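Local structure of Poly(A) RNA polymerase GLD2 (Rattus norvegicus, 6LBK) at residues Ile56-Phe60 against Arg201-Val206; Leu93-Gly97 against Gly183-Thr187; Lys209-His214 against Ser369-Leu373; Tyr252-Phe256 against Ala268-Pro273. The protein probably acts as a cytoplasmic poly(A) RNA polymerase, adding successive AMP monomers from ATP to the 3'-ends of selected RNAs. The protein carries 1 engineered substitution. All blocks are in the same frame, centred on the assembly; numbering follows the deposited sequence.

Interaction 1. Residues Ile56-Phe60 against Arg201-Val206; sequences ILELF and RPLVLV
The pyrrolidine ring of Pro202 lies over one face of Phe60, with CG 3.9 Å from the ring centroid, a CH-pi contact set between two helices that cross almost squarely. Helix 51-63 and helix 200-213 belong to the helical part of the catalytic core, which, as in other Cid1-type polymerases, unites an early helix with helices that follow the nucleotidyltransferase palm. The local axes come within 9.1 Å at 80°.

CG of Pro202 is off-centre over the ring, nearest CD2 of Phe60 at 3.6 Å. With CG of Phe60 opposite its backbone N (chi1 174°), the ring is carried toward the second helix. Around this pair the other contacts are largely aliphatic. CD2 of Leu57 touches the same Pro202 CG at 4.1 Å, and CG2 of Ile56 meets CB of Pro202 and, slightly further off, CG1 of Val206. One turn on, Leu59 crosses Val206 at about a right angle, CD2 to CG2 3.8 Å, and also approaches CD1 of Leu205.

In the next shell Leu283 of helix 283-297 touches Ile56, Leu57 and Pro202, and Val233 of helix 226-239 packs on Leu203 and Val204. Arg201, whose chain bends at chi3, is tied by NE to the carbonyl of Gly102 and by NH2 to the side chain of Gln64. Held there, its guanidinium turns a face to the rim of Phe60, the two planes 75° apart and Phe60 CZ 3.4 Å from Arg201 NH1.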
loop_
_atom_site.group_PDB
_atom_site.type_symbol
_atom_site.label_atom_id
_atom_site.label_comp_id
_atom_site.label_asym_id
_atom_site.label_seq_id
_atom_site.Cartn_x
_atom_site.Cartn_y
_atom_site.Cartn_z
ATOM N N ILE A 56 -13.085 10.742 -10.717
ATOM C CA ILE A 56 -12.224 9.717 -10.131
ATOM C C ILE A 56 -11.316 9.126 -11.203
ATOM O O ILE A 56 -10.125 8.899 -10.969
ATOM C CB ILE A 56 -13.065 8.616 -9.465
ATOM C CG1 ILE A 56 -13.800 9.151 -8.232
ATOM C CG2 ILE A 56 -12.153 7.390 -9.151
ATOM C CD1 ILE A 56 -14.727 8.156 -7.590
ATOM N N LEU A 57 -11.864 8.882 -12.401
ATOM C CA LEU A 57 -11.020 8.425 -13.502
ATOM C C LEU A 57 -10.047 9.505 -13.968
ATOM O O LEU A 57 -8.908 9.189 -14.327
ATOM C CB LEU A 57 -11.863 7.935 -14.671
ATOM C CG LEU A 57 -12.389 6.552 -14.344
ATOM C CD1 LEU A 57 -13.446 6.187 -15.336
ATOM C CD2 LEU A 57 -11.279 5.588 -14.397
ATOM N N GLU A 58 -10.481 10.772 -14.006
ATOM C CA GLU A 58 -9.584 11.871 -14.371
ATOM C C GLU A 58 -8.401 11.957 -13.409
ATOM O O GLU A 58 -7.241 12.070 -13.832
ATOM C CB GLU A 58 -10.357 13.193 -14.406
ATOM C CG GLU A 58 -10.727 13.683 -15.790
ATOM C CD GLU A 58 -11.748 14.829 -15.775
ATOM O OE1 GLU A 58 -11.470 15.882 -15.159
ATOM O OE2 GLU A 58 -12.822 14.688 -16.410
ATOM N N LEU A 59 -8.680 11.892 -12.105
ATOM C CA LEU A 59 -7.612 11.904 -11.113
ATOM C C LEU A 59 -6.743 10.653 -11.232
ATOM O O LEU A 59 -5.511 10.721 -11.107
ATOM C CB LEU A 59 -8.213 12.011 -9.708
ATOM C CG LEU A 59 -7.233 12.080 -8.541
ATOM C CD1 LEU A 59 -6.628 13.459 -8.471
ATOM C CD2 LEU A 59 -7.925 11.742 -7.252
ATOM N N PHE A 60 -7.371 9.503 -11.480
ATOM C CA PHE A 60 -6.621 8.270 -11.647
ATOM C C PHE A 60 -5.634 8.389 -12.797
ATOM O O PHE A 60 -4.442 8.113 -12.639
ATOM C CB PHE A 60 -7.580 7.105 -11.874
ATOM C CG PHE A 60 -6.881 5.833 -12.199
ATOM C CD1 PHE A 60 -5.852 5.366 -11.371
ATOM C CD2 PHE A 60 -7.241 5.099 -13.313
ATOM C CE1 PHE A 60 -5.168 4.196 -11.667
ATOM C CE2 PHE A 60 -6.583 3.919 -13.614
ATOM C CZ PHE A 60 -5.536 3.461 -12.784
ATOM N N ARG A 201 -7.934 -0.199 -8.925
ATOM C CA ARG A 201 -6.857 0.793 -8.922
ATOM C C ARG A 201 -7.372 2.228 -8.862
ATOM O O ARG A 201 -6.834 3.012 -8.055
ATOM C CB ARG A 201 -5.921 0.569 -10.116
ATOM C CG ARG A 201 -4.917 -0.584 -9.861
ATOM C CD ARG A 201 -4.101 -0.963 -11.120
ATOM N NE ARG A 201 -3.068 0.030 -11.419
ATOM C CZ ARG A 201 -3.012 0.755 -12.530
ATOM N NH1 ARG A 201 -3.919 0.597 -13.485
ATOM N NH2 ARG A 201 -2.046 1.645 -12.696
ATOM N N PRO A 202 -8.384 2.649 -9.653
ATOM C CA PRO A 202 -8.914 4.019 -9.473
ATOM C C PRO A 202 -9.437 4.291 -8.075
ATOM O O PRO A 202 -9.207 5.377 -7.512
ATOM C CB PRO A 202 -10.039 4.103 -10.519
ATOM C CG PRO A 202 -9.647 3.120 -11.569
ATOM C CD PRO A 202 -8.999 1.985 -10.819
ATOM N N LEU A 203 -10.118 3.313 -7.481
ATOM C CA LEU A 203 -10.671 3.524 -6.154
ATOM C C LEU A 203 -9.562 3.661 -5.134
ATOM O O LEU A 203 -9.572 4.572 -4.300
ATOM C CB LEU A 203 -11.573 2.358 -5.776
ATOM C CG LEU A 203 -12.340 2.699 -4.503
ATOM C CD1 LEU A 203 -13.536 3.662 -4.879
ATOM C CD2 LEU A 203 -12.789 1.486 -3.679
ATOM N N VAL A 204 -8.587 2.756 -5.187
ATOM C CA VAL A 204 -7.493 2.809 -4.233
ATOM C C VAL A 204 -6.747 4.132 -4.355
ATOM O O VAL A 204 -6.362 4.737 -3.346
ATOM C CB VAL A 204 -6.574 1.592 -4.421
ATOM C CG1 VAL A 204 -5.182 1.873 -3.875
ATOM C CG2 VAL A 204 -7.197 0.327 -3.756
ATOM N N LEU A 205 -6.556 4.621 -5.581
ATOM C CA LEU A 205 -5.766 5.835 -5.757
ATOM C C LEU A 205 -6.501 7.052 -5.197
ATOM O O LEU A 205 -5.910 7.871 -4.475
ATOM C CB LEU A 205 -5.411 6.026 -7.237
ATOM C CG LEU A 205 -4.509 7.147 -7.785
ATOM C CD1 LEU A 205 -4.961 8.587 -7.493
ATOM C CD2 LEU A 205 -3.093 6.910 -7.293
ATOM N N VAL A 206 -7.783 7.216 -5.550
ATOM C CA VAL A 206 -8.515 8.369 -5.027
ATOM C C VAL A 206 -8.583 8.301 -3.510
ATOM O O VAL A 206 -8.509 9.324 -2.824
ATOM C CB VAL A 206 -9.924 8.458 -5.644
ATOM C CG1 VAL A 206 -10.820 7.279 -5.172
ATOM C CG2 VAL A 206 -10.553 9.783 -5.285
#

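Interaction 2. Residues Leu93-Gly97 against Gly183-Thr187; sequences LFLVG and GIRNT
Ile184 carries CG1 opposite its own carbonyl carbon (chi1 -65°), and its extended chi2 then sends CD1 out over the ring of Phe94. The same choice in Thr187, chi1 -74°, swings OG1 in beside the backbone N, where it can reach both its own helix and the strand. CD1 of Ile184 stands 3.8 Å from the Phe94 ring centroid, shifted toward CG, which it approaches to 3.5 Å; the two side chains cross at about a right angle. Further along the strand, CG1 of Val96 packs against CG1 of Ile184 at 3.6 Å.

This is the palm of a polymerase-beta-type nucleotidyltransferase: helix 182-194 runs past strand 91-96, an outer strand of the mixed sheet, and Gly97 opens the glycine-serine signature that follows this strand in the superfamily. Val96 pairs through its backbone with Asp111 on strand 110-116 and touches its side chain; Asp111 and Asp109 are the probable ligands of the catalytic magnesium.

Thr187 OG1 makes the polar link. It accepts a nearly straight bond from Gly97 N, 2.8 Å, and passes its own proton to Gly183 O at 2.7 Å, so the hydroxyl is held by two bonds, one received and one given, which should fix its rotation. Gly183 O also receives the helical bond from Thr187 N. Gly97 itself has a positive phi, 82°, which favours glycine.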
loop_
_atom_site.group_PDB
_atom_site.type_symbol
_atom_site.label_atom_id
_atom_site.label_comp_id
_atom_site.label_asym_id
_atom_site.label_seq_id
_atom_site.Cartn_x
_atom_site.Cartn_y
_atom_site.Cartn_z
ATOM N N LEU A 93 18.563 -6.748 -4.700
ATOM C CA LEU A 93 17.785 -5.566 -4.347
ATOM C C LEU A 93 16.449 -5.594 -5.086
ATOM O O LEU A 93 16.419 -5.623 -6.326
ATOM C CB LEU A 93 18.568 -4.311 -4.718
ATOM C CG LEU A 93 18.095 -2.996 -4.133
ATOM C CD1 LEU A 93 17.975 -3.222 -2.668
ATOM C CD2 LEU A 93 19.115 -1.910 -4.455
ATOM N N PHE A 94 15.347 -5.566 -4.336
ATOM C CA PHE A 94 14.011 -5.725 -4.901
ATOM C C PHE A 94 13.215 -4.438 -4.795
ATOM O O PHE A 94 13.128 -3.851 -3.708
ATOM C CB PHE A 94 13.246 -6.831 -4.186
ATOM C CG PHE A 94 13.685 -8.196 -4.549
ATOM C CD1 PHE A 94 14.830 -8.744 -4.001
ATOM C CD2 PHE A 94 12.928 -8.956 -5.411
ATOM C CE1 PHE A 94 15.212 -10.039 -4.328
ATOM C CE2 PHE A 94 13.313 -10.244 -5.757
ATOM C CZ PHE A 94 14.454 -10.790 -5.215
ATOM N N LEU A 95 12.577 -4.034 -5.895
ATOM C CA LEU A 95 11.516 -3.036 -5.776
ATOM C C LEU A 95 10.301 -3.689 -5.149
ATOM O O LEU A 95 9.942 -4.808 -5.519
ATOM C CB LEU A 95 11.134 -2.451 -7.127
ATOM C CG LEU A 95 11.656 -1.034 -7.397
ATOM C CD1 LEU A 95 11.188 -0.503 -8.743
ATOM C CD2 LEU A 95 11.249 -0.103 -6.299
ATOM N N VAL A 96 9.700 -3.007 -4.172
ATOM C CA VAL A 96 8.541 -3.487 -3.428
ATOM C C VAL A 96 7.565 -2.326 -3.195
ATOM O O VAL A 96 7.903 -1.153 -3.368
ATOM C CB VAL A 96 8.977 -4.102 -2.080
ATOM C CG1 VAL A 96 9.818 -5.333 -2.308
ATOM C CG2 VAL A 96 9.775 -3.075 -1.265
ATOM N N GLY A 97 6.328 -2.658 -2.819
ATOM C CA GLY A 97 5.379 -1.629 -2.427
ATOM C C GLY A 97 4.682 -0.943 -3.593
ATOM O O GLY A 97 4.463 -1.531 -4.660
ATOM N N GLY A 183 7.485 -8.021 2.424
ATOM C CA GLY A 183 7.109 -6.956 1.510
ATOM C C GLY A 183 7.245 -7.343 0.047
ATOM O O GLY A 183 6.495 -6.846 -0.796
ATOM N N ILE A 184 8.203 -8.230 -0.282
ATOM C CA ILE A 184 8.236 -8.788 -1.634
ATOM C C ILE A 184 6.978 -9.616 -1.894
ATOM O O ILE A 184 6.262 -9.391 -2.884
ATOM C CB ILE A 184 9.521 -9.602 -1.877
ATOM C CG1 ILE A 184 10.787 -8.725 -1.821
ATOM C CG2 ILE A 184 9.435 -10.339 -3.211
ATOM C CD1 ILE A 184 12.057 -9.507 -1.710
ATOM N N ARG A 185 6.627 -10.514 -0.962
ATOM C CA ARG A 185 5.466 -11.382 -1.187
ATOM C C ARG A 185 4.183 -10.574 -1.369
ATOM O O ARG A 185 3.485 -10.701 -2.391
ATOM C CB ARG A 185 5.307 -12.379 -0.040
ATOM C CG ARG A 185 6.529 -13.257 0.131
ATOM C CD ARG A 185 6.222 -14.597 0.744
ATOM N NE ARG A 185 7.439 -15.399 0.697
ATOM C CZ ARG A 185 7.791 -16.156 -0.335
ATOM N NH1 ARG A 185 7.011 -16.233 -1.403
ATOM N NH2 ARG A 185 8.925 -16.827 -0.304
ATOM N N ASN A 186 3.892 -9.671 -0.438
ATOM C CA ASN A 186 2.610 -9.002 -0.567
ATOM C C ASN A 186 2.599 -8.030 -1.734
ATOM O O ASN A 186 1.518 -7.795 -2.294
ATOM C CB ASN A 186 2.202 -8.323 0.742
ATOM C CG ASN A 186 3.215 -7.323 1.239
ATOM O OD1 ASN A 186 3.806 -6.569 0.462
ATOM N ND2 ASN A 186 3.411 -7.294 2.558
ATOM N N THR A 187 3.791 -7.574 -2.192
ATOM C CA THR A 187 3.814 -6.732 -3.392
ATOM C C THR A 187 3.060 -7.405 -4.523
ATOM O O THR A 187 2.262 -6.761 -5.221
ATOM C CB THR A 187 5.245 -6.394 -3.839
ATOM O OG1 THR A 187 5.811 -5.420 -2.954
ATOM C CG2 THR A 187 5.220 -5.803 -5.235
#

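Interaction 3. Residues Lys209-His214 against Ser369-Leu373; sequences KWASHH and SVLPL
His213 turns one ring face to Pro372, whose CD sits 3.7 Å from the imidazole centroid in a CH-pi contact, off-centre toward NE2. The other imidazole, that of His214, has CD2 of His213 over the centre of one face, and in turn places its own CD2 over the rim of the Trp210 indole. At the edges of Trp210 and His214 lies a single acceptor, the carbonyl oxygen of Val370. His214 NE2 donates to it at 2.7 Å; the bond is short but bent, 138° at the hydrogen, and although it arrives in the carbonyl plane, the oxygen is tilted 25° out of the imidazole plane. CD1 of Trp210 approaches the same oxygen from its edge at 3.5 Å.

The contact belongs to the helical domain of the Cid1-like polymerase core, where the C-terminal tail after helix 344-363 packs on the end of helix 200-213. His214 is the residue at which the chain leaves that helix. Helix 344-363 completes the setting: Ser357 OG bonds the indole NE1, and Phe354 meets the Trp210 ring edge-to-face.

The remaining contacts are apolar. With CG of Leu371 opposite its backbone N (chi1 -167°), the extended side chain lays CD1 against CB of Lys209 at 3.9 Å and close to the Trp210 backbone. CB of Val370 rests on CD1 of Trp210, also at 3.9 Å, while the Lys209 chain bends at chi2 and carries its amino group away from the loop.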
loop_
_atom_site.group_PDB
_atom_site.type_symbol
_atom_site.label_atom_id
_atom_site.label_comp_id
_atom_site.label_asym_id
_atom_site.label_seq_id
_atom_site.Cartn_x
_atom_site.Cartn_y
_atom_site.Cartn_z
ATOM N N LYS A 209 -5.164 9.422 -2.083
ATOM C CA LYS A 209 -5.077 10.882 -2.124
ATOM C C LYS A 209 -5.991 11.500 -1.077
ATOM O O LYS A 209 -5.618 12.467 -0.405
ATOM C CB LYS A 209 -5.421 11.426 -3.518
ATOM C CG LYS A 209 -4.439 11.029 -4.642
ATOM C CD LYS A 209 -3.022 11.526 -4.331
ATOM C CE LYS A 209 -2.024 11.178 -5.421
ATOM N NZ LYS A 209 -0.617 11.501 -5.012
ATOM N N TRP A 210 -7.182 10.933 -0.906
ATOM C CA TRP A 210 -8.128 11.444 0.071
ATOM C C TRP A 210 -7.554 11.370 1.478
ATOM O O TRP A 210 -7.519 12.377 2.202
ATOM C CB TRP A 210 -9.437 10.651 -0.030
ATOM C CG TRP A 210 -10.309 10.926 1.079
ATOM C CD1 TRP A 210 -11.129 12.014 1.239
ATOM C CD2 TRP A 210 -10.461 10.132 2.247
ATOM N NE1 TRP A 210 -11.798 11.931 2.435
ATOM C CE2 TRP A 210 -11.407 10.785 3.076
ATOM C CE3 TRP A 210 -9.900 8.914 2.675
ATOM C CZ2 TRP A 210 -11.797 10.271 4.304
ATOM C CZ3 TRP A 210 -10.290 8.401 3.899
ATOM C CH2 TRP A 210 -11.238 9.081 4.701
ATOM N N ALA A 211 -7.102 10.178 1.886
ATOM C CA ALA A 211 -6.528 10.020 3.215
ATOM C C ALA A 211 -5.307 10.918 3.412
ATOM O O ALA A 211 -5.133 11.516 4.483
ATOM C CB ALA A 211 -6.151 8.566 3.459
ATOM N N SER A 212 -4.451 11.035 2.394
ATOM C CA SER A 212 -3.287 11.910 2.521
ATOM C C SER A 212 -3.706 13.367 2.649
ATOM O O SER A 212 -3.060 14.154 3.355
ATOM C CB SER A 212 -2.333 11.719 1.342
ATOM O OG SER A 212 -1.479 12.848 1.224
ATOM N N HIS A 213 -4.740 13.773 1.917
ATOM C CA HIS A 213 -5.137 15.169 1.982
ATOM C C HIS A 213 -5.608 15.519 3.378
ATOM O O HIS A 213 -5.314 16.612 3.871
ATOM C CB HIS A 213 -6.228 15.476 0.964
ATOM C CG HIS A 213 -6.860 16.817 1.167
ATOM N ND1 HIS A 213 -6.196 17.999 0.913
ATOM C CD2 HIS A 213 -8.076 17.164 1.652
ATOM C CE1 HIS A 213 -6.985 19.016 1.210
ATOM N NE2 HIS A 213 -8.132 18.537 1.660
ATOM N N HIS A 214 -6.262 14.576 4.062
ATOM C CA HIS A 214 -6.825 14.842 5.376
ATOM C C HIS A 214 -5.870 14.501 6.504
ATOM O O HIS A 214 -6.314 14.371 7.653
ATOM C CB HIS A 214 -8.149 14.097 5.566
ATOM C CG HIS A 214 -9.227 14.559 4.642
ATOM N ND1 HIS A 214 -9.908 15.743 4.833
ATOM C CD2 HIS A 214 -9.740 14.006 3.518
ATOM C CE1 HIS A 214 -10.788 15.904 3.862
ATOM N NE2 HIS A 214 -10.714 14.859 3.056
ATOM N N SER A 369 -15.774 17.823 -2.966
ATOM C CA SER A 369 -16.306 17.945 -1.609
ATOM C C SER A 369 -15.400 17.293 -0.565
ATOM O O SER A 369 -15.412 17.705 0.602
ATOM C CB SER A 369 -17.706 17.339 -1.542
ATOM O OG SER A 369 -18.594 18.045 -2.392
ATOM N N VAL A 370 -14.624 16.284 -0.957
ATOM C CA VAL A 370 -13.767 15.563 -0.025
ATOM C C VAL A 370 -12.286 15.681 -0.368
ATOM O O VAL A 370 -11.441 15.397 0.498
ATOM C CB VAL A 370 -14.180 14.076 0.065
ATOM C CG1 VAL A 370 -15.658 13.991 0.477
ATOM C CG2 VAL A 370 -13.924 13.350 -1.269
ATOM N N LEU A 371 -11.942 16.122 -1.575
ATOM C CA LEU A 371 -10.586 16.233 -2.089
ATOM C C LEU A 371 -10.548 17.351 -3.125
ATOM O O LEU A 371 -11.124 17.203 -4.212
ATOM C CB LEU A 371 -10.172 14.897 -2.712
ATOM C CG LEU A 371 -8.766 14.449 -3.128
ATOM C CD1 LEU A 371 -8.905 13.108 -3.813
ATOM C CD2 LEU A 371 -8.056 15.412 -4.065
ATOM N N PRO A 372 -9.890 18.474 -2.844
ATOM C CA PRO A 372 -9.720 19.501 -3.884
ATOM C C PRO A 372 -8.950 18.933 -5.066
ATOM O O PRO A 372 -7.784 18.547 -4.941
ATOM C CB PRO A 372 -8.938 20.608 -3.164
ATOM C CG PRO A 372 -8.397 19.971 -1.904
ATOM C CD PRO A 372 -9.396 18.925 -1.534
ATOM N N LEU A 373 -9.610 18.893 -6.232
ATOM C CA LEU A 373 -8.987 18.315 -7.422
ATOM C C LEU A 373 -7.836 19.161 -7.955
ATOM O O LEU A 373 -7.038 18.656 -8.755
ATOM C CB LEU A 373 -10.029 18.100 -8.530
ATOM C CG LEU A 373 -10.780 16.768 -8.577
ATOM C CD1 LEU A 373 -9.827 15.598 -8.827
ATOM C CD2 LEU A 373 -11.552 16.565 -7.300
#

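Interaction 4. Residues Tyr252-Phe256 against Ala268-Pro273; sequences YPESF and APCNVP
Two short, weakly bonded helical turns face each other, with CA of Ser255 5.0 Å from CA of Ala268 and a wider gap between Tyr252 and Val272. Val272 meets both aromatic rings. CG1, opposite the backbone N at chi1 171°, approaches CE1 of Tyr252 at 3.7 Å, while CG2 lies over the rim of one face of the same ring and touches CZ of Phe256 at 3.9 Å, so CG2 bridges the two rings while CG1 serves Tyr252 alone. Beyond it Pro273 comes from the opposite direction to Tyr252, its CG 3.4 Å from the tyrosine OH. At the other end CB of Ala268 presses on CE1 of Phe256 at 3.5 Å and on CB of Ser255, and comes within 3.1 Å of Ser255 O.

Within the second turn the carbonyl of Ala268 takes bonds from both Asn271 N and Val272 N, closing the turn. These turns form an outer layer on helix 182-194: Thr192 touches Phe256 and Val272, and Leu248 packs on the same pair. No hydrogen bond links the two segments and the contact is mostly van der Waals, so the pairing depends on shape, with valine and alanine methyls and a proline ring fitted to two aromatics.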
loop_
_atom_site.group_PDB
_atom_site.type_symbol
_atom_site.label_atom_id
_atom_site.label_comp_id
_atom_site.label_asym_id
_atom_site.label_seq_id
_atom_site.Cartn_x
_atom_site.Cartn_y
_atom_site.Cartn_z
ATOM N N TYR A 252 -6.127 -19.538 -4.946
ATOM C CA TYR A 252 -4.862 -19.929 -5.582
ATOM C C TYR A 252 -3.711 -19.853 -4.578
ATOM O O TYR A 252 -2.801 -19.035 -4.744
ATOM C CB TYR A 252 -4.530 -19.048 -6.794
ATOM C CG TYR A 252 -5.674 -18.687 -7.722
ATOM C CD1 TYR A 252 -6.454 -17.561 -7.477
ATOM C CD2 TYR A 252 -5.948 -19.434 -8.862
ATOM C CE1 TYR A 252 -7.499 -17.202 -8.317
ATOM C CE2 TYR A 252 -6.999 -19.078 -9.714
ATOM C CZ TYR A 252 -7.770 -17.960 -9.430
ATOM O OH TYR A 252 -8.816 -17.574 -10.242
ATOM N N PRO A 253 -3.691 -20.708 -3.540
ATOM C CA PRO A 253 -2.572 -20.635 -2.572
ATOM C C PRO A 253 -1.234 -21.001 -3.192
ATOM O O PRO A 253 -0.193 -20.557 -2.699
ATOM C CB PRO A 253 -2.972 -21.641 -1.475
ATOM C CG PRO A 253 -4.330 -22.189 -1.866
ATOM C CD PRO A 253 -4.505 -21.924 -3.333
ATOM N N GLU A 254 -1.256 -21.778 -4.274
ATOM C CA GLU A 254 -0.059 -22.179 -5.008
ATOM C C GLU A 254 0.710 -20.989 -5.567
ATOM O O GLU A 254 1.940 -21.047 -5.681
ATOM C CB GLU A 254 -0.485 -23.111 -6.134
ATOM C CG GLU A 254 -1.602 -22.478 -6.955
ATOM C CD GLU A 254 -2.519 -23.501 -7.577
ATOM O OE1 GLU A 254 -2.195 -24.714 -7.523
ATOM O OE2 GLU A 254 -3.588 -23.087 -8.074
ATOM N N SER A 255 0.018 -19.902 -5.904
ATOM C CA SER A 255 0.652 -18.747 -6.519
ATOM C C SER A 255 1.136 -17.747 -5.474
ATOM O O SER A 255 1.925 -16.862 -5.811
ATOM C CB SER A 255 -0.306 -18.077 -7.524
ATOM O OG SER A 255 -0.765 -18.997 -8.521
ATOM N N PHE A 256 0.705 -17.881 -4.213
ATOM C CA PHE A 256 1.127 -16.975 -3.150
ATOM C C PHE A 256 1.654 -17.712 -1.913
ATOM O O PHE A 256 1.864 -17.075 -0.875
ATOM C CB PHE A 256 -0.029 -16.038 -2.754
ATOM C CG PHE A 256 -0.746 -15.436 -3.931
ATOM C CD1 PHE A 256 -0.144 -14.471 -4.712
ATOM C CD2 PHE A 256 -2.029 -15.840 -4.261
ATOM C CE1 PHE A 256 -0.804 -13.931 -5.804
ATOM C CE2 PHE A 256 -2.684 -15.299 -5.348
ATOM C CZ PHE A 256 -2.074 -14.345 -6.118
ATOM N N ALA A 268 3.232 -14.783 -10.026
ATOM C CA ALA A 268 1.850 -15.012 -9.599
ATOM C C ALA A 268 0.830 -14.205 -10.396
ATOM O O ALA A 268 -0.176 -14.792 -10.834
ATOM C CB ALA A 268 1.721 -14.749 -8.096
ATOM N N PRO A 269 1.004 -12.894 -10.626
ATOM C CA PRO A 269 0.008 -12.162 -11.430
ATOM C C PRO A 269 -0.102 -12.641 -12.870
ATOM O O PRO A 269 -1.140 -12.403 -13.498
ATOM C CB PRO A 269 0.480 -10.701 -11.350
ATOM C CG PRO A 269 1.894 -10.770 -10.933
ATOM C CD PRO A 269 1.996 -11.971 -10.047
ATOM N N CYS A 270 0.931 -13.293 -13.420
ATOM C CA CYS A 270 0.812 -13.860 -14.762
ATOM C C CYS A 270 -0.056 -15.111 -14.775
ATOM O O CYS A 270 -0.615 -15.454 -15.821
ATOM C CB CYS A 270 2.188 -14.220 -15.340
ATOM S SG CYS A 270 3.377 -12.874 -15.588
ATOM N N ASN A 271 -0.193 -15.788 -13.637
ATOM C CA ASN A 271 -0.947 -17.030 -13.555
ATOM C C ASN A 271 -2.430 -16.805 -13.276
ATOM O O ASN A 271 -3.275 -17.495 -13.855
ATOM C CB ASN A 271 -0.361 -17.921 -12.452
ATOM C CG ASN A 271 1.132 -18.194 -12.632
ATOM O OD1 ASN A 271 1.911 -18.067 -11.684
ATOM N ND2 ASN A 271 1.531 -18.581 -13.843
ATOM N N VAL A 272 -2.765 -15.852 -12.413
ATOM C CA VAL A 272 -4.131 -15.730 -11.891
ATOM C C VAL A 272 -5.016 -15.034 -12.925
ATOM O O VAL A 272 -4.649 -13.956 -13.417
ATOM C CB VAL A 272 -4.126 -14.975 -10.566
ATOM C CG1 VAL A 272 -5.546 -14.651 -10.118
ATOM C CG2 VAL A 272 -3.385 -15.778 -9.505
ATOM N N PRO A 273 -6.176 -15.598 -13.255
ATOM C CA PRO A 273 -7.073 -14.988 -14.257
ATOM C C PRO A 273 -7.885 -13.842 -13.672
ATOM O O PRO A 273 -7.984 -13.710 -12.443
ATOM C CB PRO A 273 -7.974 -16.162 -14.665
ATOM C CG PRO A 273 -8.013 -17.026 -13.451
ATOM C CD PRO A 273 -6.665 -16.909 -12.794
#

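How the interactions relate
Interactions 1 and 3 share helix 200-213 and merge through Leu59, whose CD2 lies 3.8 Å from Leu371 CD1. The first is buried and largely apolar; the second, further along the same helix and partly exposed, brings in histidines and a backbone carbonyl. Interaction 2 lies across the chain's centre from both, about 23 Å from interaction 1 between centres, and is the one beside the probable metal-binding aspartates; there a threonine bond joins sheet to helix. Interaction 4 packs on the same helix 182-194 through Thr192, but at the periphery and by apolar contact. Along the chain, interaction 2 is nested inside interaction 1, and interaction 4 inside interaction 3.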